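Local coordinates for peridinin-chlorophyll A protein (Amphidinium carterae, PDB 2C9E) that probably serves as a water-soluble light-harvesting antenna that captures blue-green sunlight with peridinin and chlorophyll a, at residues I203-Y206 against I207-S211; A38-P41 against R42-A45. All coordinates share one frame; numbering follows the deposited sequence.

Interaction 1 of 2, residues I203-Y206 against I207-S211; sequences ISKY and IETAS. With PID (peridinin), chain H.
Lys205 O is gripped twice by Thr209, whose backbone N donates at 3.0 Å and whose hydroxyl OG1 donates at 2.9 Å from above the carbonyl plane. This is one turn of helix 201-213, whose i to i+4 bonds also run to Ile203 O and Ser204 O. The hydroxyl reaches back because OG1 stands between the backbone N and the carbonyl carbon (chi1 65°), a rotamer in which a helical threonine can bond to the preceding turn. On the exposed flank Lys205 bends at three torsions to bring NZ 3.1 Å from Glu208 OE1, a salt bridge in which NZ comes to OE1 from above the carboxylate plane; long charged chains suit this surface.

The buried flank faces pigment. Ile203 lays CG1 3.7 Å from C19 of the peridinin polyene, while its CG2 branch meets Ile207 CD1, and both isoleucines also touch a chlorophyll a. Tyr206 swings its ring along the helix towards the next turn, with CG anti to the backbone N (chi1 -176°), and its hydroxyl bonds to Pro291 O. Replacing this tyrosine by an alanine would probably open a gap beside chlorophyll a and a second peridinin, strip Ala210 CB of its aromatic cover and leave Pro291 O without this donor. Small Ala210 fits beneath the ring in a CH-pi contact, CB lying 3.5 Å from the Tyr206 ring centroid and 13° off its normal.

Interaction 2 of 2, residues A38-P41 against R42-A45; sequences AGNP and RQAA. Unlike the reference sequence in segment 38-41: Gly39 (reference Ser).
Asn40 turns its side-chain amide onto the backbone of Gln43, OD1 accepting from Gln43 N at 3.3 Å. With CG anti to the backbone N (chi1 -160°), the carboxamide leans forward over the first turn of the helix that starts at Pro41. The bond is long, and the donor lies well above the amide plane, with a C=O...N angle of 111°, so OD1 is approached over its flat side. Asparagine suits the place because its short chain carries an acceptor to an amide that has no earlier helical carbonyl to bond to.

Gln43 answers with its own side chain. Its chain is extended from the backbone outward, and its CB packs 3.5 Å from Asn40 CG, against the carbon of the capping amide. The two side chains cross at about a right angle, their amide planes 87° apart. Gln43 NE2 is occupied elsewhere, bonding to Ala115 O.

Pro41 suits the first helical turn, where its lack of an N-H costs no bond and its ring restricts phi to the helical range. Helical bonding begins at once: Ala44 N donates to Asn40 O at 3.1 Å, and Ala45 N to Pro41 O at 3.0 Å. Arg42 runs extended from CG to NE, away from the cap, and its NH2 bonds to Asn253 OD1. Ala44 and Ala45 are buried, and their small methyl groups let a bound peridinin come close to each. The whole is an asparagine N-cap followed by an N1 proline, opening helix 41-55 after the turn that ends helix 28-39.

The centres of interaction 1 and interaction 2 lie about 18 Å apart, and their nearest atoms about 7 Å, so the two do not touch. Both lie at the pigment cluster, though one is the middle of a helix and the other the start of one. Helix 28-39, which ends at interaction 2, also packs on interaction 1: Ile33 meets Ile207, and Ala34 O accepts from Ser204 OG. They share a peridinin pocket as well, since Ile203 and Ala44 belong to the same one. The two contacts fall in different copies of the family sequence, so this carotenoid is lined by residues from both halves.

Interaction 1 of 2, residues I203-Y206 against I207-S211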
# COMPACT_ATOMS: atom_id res chain seq x y z
N ILE A 203 0.59 14.99 4.29
CA ILE A 203 0.85 13.62 3.87
C ILE A 203 1.68 13.60 2.60
O ILE A 203 2.61 12.79 2.46
CB ILE A 203 -0.50 12.87 3.68
CG1 ILE A 203 -1.18 12.72 5.05
CG2 ILE A 203 -0.30 11.46 3.07
CD1 ILE A 203 -0.60 11.58 5.87
N SER A 204 1.38 14.52 1.68
CA SER A 204 2.14 14.57 0.45
C SER A 204 3.57 14.95 0.76
O SER A 204 4.52 14.33 0.24
CB SER A 204 1.57 15.58 -0.54
OG SER A 204 0.38 15.06 -1.09
N LYS A 205 3.74 15.97 1.60
CA LYS A 205 5.09 16.37 1.88
C LYS A 205 5.87 15.22 2.54
O LYS A 205 7.03 15.01 2.19
CB LYS A 205 5.14 17.67 2.70
CG LYS A 205 6.56 18.19 2.98
CD LYS A 205 7.58 18.08 1.79
CE LYS A 205 7.67 19.32 0.84
NZ LYS A 205 6.55 19.52 -0.18
N TYR A 206 5.22 14.47 3.44
CA TYR A 206 5.86 13.34 4.12
C TYR A 206 6.31 12.29 3.09
O TYR A 206 7.48 11.85 3.08
CB TYR A 206 4.87 12.70 5.11
CG TYR A 206 5.49 11.59 5.93
CD1 TYR A 206 6.34 11.88 6.98
CD2 TYR A 206 5.31 10.25 5.57
CE1 TYR A 206 7.03 10.87 7.67
CE2 TYR A 206 5.99 9.21 6.26
CZ TYR A 206 6.84 9.54 7.30
OH TYR A 206 7.49 8.53 8.00
N ILE A 207 5.41 11.90 2.20
CA ILE A 207 5.73 10.93 1.17
C ILE A 207 6.89 11.41 0.28
O ILE A 207 7.78 10.63 -0.07
CB ILE A 207 4.48 10.66 0.31
CG1 ILE A 207 3.42 9.92 1.16
CG2 ILE A 207 4.87 9.94 -0.98
CD1 ILE A 207 2.07 9.75 0.44
N GLU A 208 6.88 12.68 -0.09
CA GLU A 208 7.93 13.24 -0.93
C GLU A 208 9.35 13.29 -0.31
O GLU A 208 10.38 13.03 -0.99
CB GLU A 208 7.56 14.67 -1.31
CG GLU A 208 8.46 15.25 -2.35
CD GLU A 208 8.36 16.76 -2.48
OE1 GLU A 208 7.26 17.36 -2.28
OE2 GLU A 208 9.39 17.36 -2.82
N THR A 209 9.40 13.62 0.97
CA THR A 209 10.69 13.83 1.62
C THR A 209 11.09 12.94 2.78
O THR A 209 12.24 12.98 3.17
CB THR A 209 10.74 15.26 2.19
OG1 THR A 209 9.75 15.35 3.22
CG2 THR A 209 10.41 16.36 1.11
N ALA A 210 10.17 12.18 3.35
CA ALA A 210 10.48 11.40 4.53
C ALA A 210 11.63 10.43 4.40
O ALA A 210 12.60 10.46 5.16
CB ALA A 210 9.25 10.65 5.01
N SER A 211 11.54 9.55 3.43
CA SER A 211 12.58 8.56 3.25
C SER A 211 13.97 9.15 3.05
O SER A 211 14.94 8.70 3.67
CB SER A 211 12.24 7.65 2.06
OG SER A 211 13.23 6.66 1.84
C1 PID H . -1.41 14.59 18.68
C2 PID H . -0.91 15.14 20.02
C3 PID H . -1.73 14.58 21.19
C4 PID H . -3.21 14.91 20.97
C5 PID H . -3.83 14.27 19.72
C6 PID H . -2.89 14.22 18.51
C7 PID H . -3.51 14.29 17.26
C8 PID H . -3.36 13.34 16.25
C9 PID H . -3.97 13.38 14.99
C10 PID H . -4.82 14.33 14.47
C11 PID H . -3.73 12.50 14.01
C12 PID H . -4.38 12.89 12.91
C13 PID H . -4.20 12.29 11.66
C14 PID H . -4.80 12.64 10.45
C15 PID H . -4.44 11.92 9.31
C16 PID H . -4.88 12.17 8.01
C17 PID H . -4.42 11.38 6.95
C18 PID H . -4.76 11.60 5.62
C19 PID H . -4.26 10.80 4.59
C20 PID H . -4.55 11.07 3.25
C21 PID H . -4.07 10.34 2.16
C22 PID H . -4.39 10.81 0.89
C23 PID H . -4.01 10.33 -0.26
C24 PID H . -3.54 10.01 -1.44
C25 PID H . -4.21 9.00 -2.39
C26 PID H . -3.18 8.23 -3.24
C27 PID H . -2.12 9.14 -3.86
C28 PID H . -1.35 9.80 -2.70
C29 PID H . -2.29 10.74 -1.94
C30 PID H . -1.44 8.19 -5.94
C31 PID H . -0.39 7.49 -6.82
CM1 PID H . -0.66 15.16 17.47
CM2 PID H . -5.08 15.12 19.43
CM3 PID H . -4.28 12.85 20.08
CM4 PID H . -5.85 13.75 10.37
CM5 PID H . -3.31 9.02 2.35
CM6 PID H . -5.05 8.01 -1.59
CM7 PID H . -5.11 9.80 -3.34
CM8 PID H . -1.53 11.38 -0.77
O1 PID H . -1.85 13.23 18.64
O2 PID H . -1.34 15.29 22.36
O3 PID H . -5.29 15.31 15.06
O4 PID H . -5.09 14.03 13.16
O5 PID H . -2.68 11.75 -2.88
O6 PID H . -1.14 8.43 -4.64
O7 PID H . -2.52 8.54 -6.42

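Interaction 2 of 2, residues A38-P41 against R42-A45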
# COMPACT_ATOMS: atom_id res chain seq x y z
N ALA A 38 -2.84 15.87 -7.18
CA ALA A 38 -2.89 17.32 -7.45
C ALA A 38 -3.47 17.59 -8.82
O ALA A 38 -4.31 18.47 -9.00
CB ALA A 38 -1.52 17.92 -7.37
N GLY A 39 -2.99 16.83 -9.81
CA GLY A 39 -3.52 16.99 -11.15
C GLY A 39 -4.98 16.56 -11.24
O GLY A 39 -5.88 17.41 -11.33
N ASN A 40 -5.25 15.25 -11.21
CA ASN A 40 -6.62 14.76 -11.29
C ASN A 40 -6.91 13.93 -10.04
O ASN A 40 -6.67 12.76 -10.01
CB ASN A 40 -6.82 13.89 -12.57
CG ASN A 40 -8.31 13.75 -13.00
OD1 ASN A 40 -9.24 13.71 -12.18
ND2 ASN A 40 -8.54 13.64 -14.31
N PRO A 41 -7.46 14.55 -9.00
CA PRO A 41 -7.78 13.86 -7.75
C PRO A 41 -8.77 12.73 -7.92
O PRO A 41 -8.65 11.69 -7.29
CB PRO A 41 -8.34 14.97 -6.86
CG PRO A 41 -8.96 15.90 -7.87
CD PRO A 41 -7.85 15.98 -8.90
N ARG A 42 -9.77 12.92 -8.75
CA ARG A 42 -10.76 11.86 -8.94
C ARG A 42 -10.15 10.62 -9.61
O ARG A 42 -10.49 9.48 -9.27
CB ARG A 42 -11.92 12.39 -9.80
CG ARG A 42 -13.06 11.44 -9.92
CD ARG A 42 -14.03 11.84 -11.02
NE ARG A 42 -15.06 10.82 -11.11
CZ ARG A 42 -16.18 10.87 -10.41
NH1 ARG A 42 -16.40 11.90 -9.59
NH2 ARG A 42 -17.06 9.86 -10.47
N GLN A 43 -9.28 10.84 -10.59
CA GLN A 43 -8.66 9.75 -11.30
C GLN A 43 -7.74 8.98 -10.35
O GLN A 43 -7.69 7.75 -10.38
CB GLN A 43 -7.84 10.27 -12.49
CG GLN A 43 -7.48 9.14 -13.48
CD GLN A 43 -6.48 9.55 -14.59
OE1 GLN A 43 -6.39 10.75 -14.97
NE2 GLN A 43 -5.74 8.55 -15.14
N ALA A 44 -7.02 9.71 -9.50
CA ALA A 44 -6.13 9.09 -8.51
C ALA A 44 -6.94 8.25 -7.53
O ALA A 44 -6.56 7.12 -7.20
CB ALA A 44 -5.33 10.18 -7.75
N ALA A 45 -8.07 8.77 -7.08
CA ALA A 45 -8.89 8.00 -6.10
C ALA A 45 -9.51 6.74 -6.74
O ALA A 45 -9.56 5.64 -6.12
CB ALA A 45 -10.01 8.95 -5.47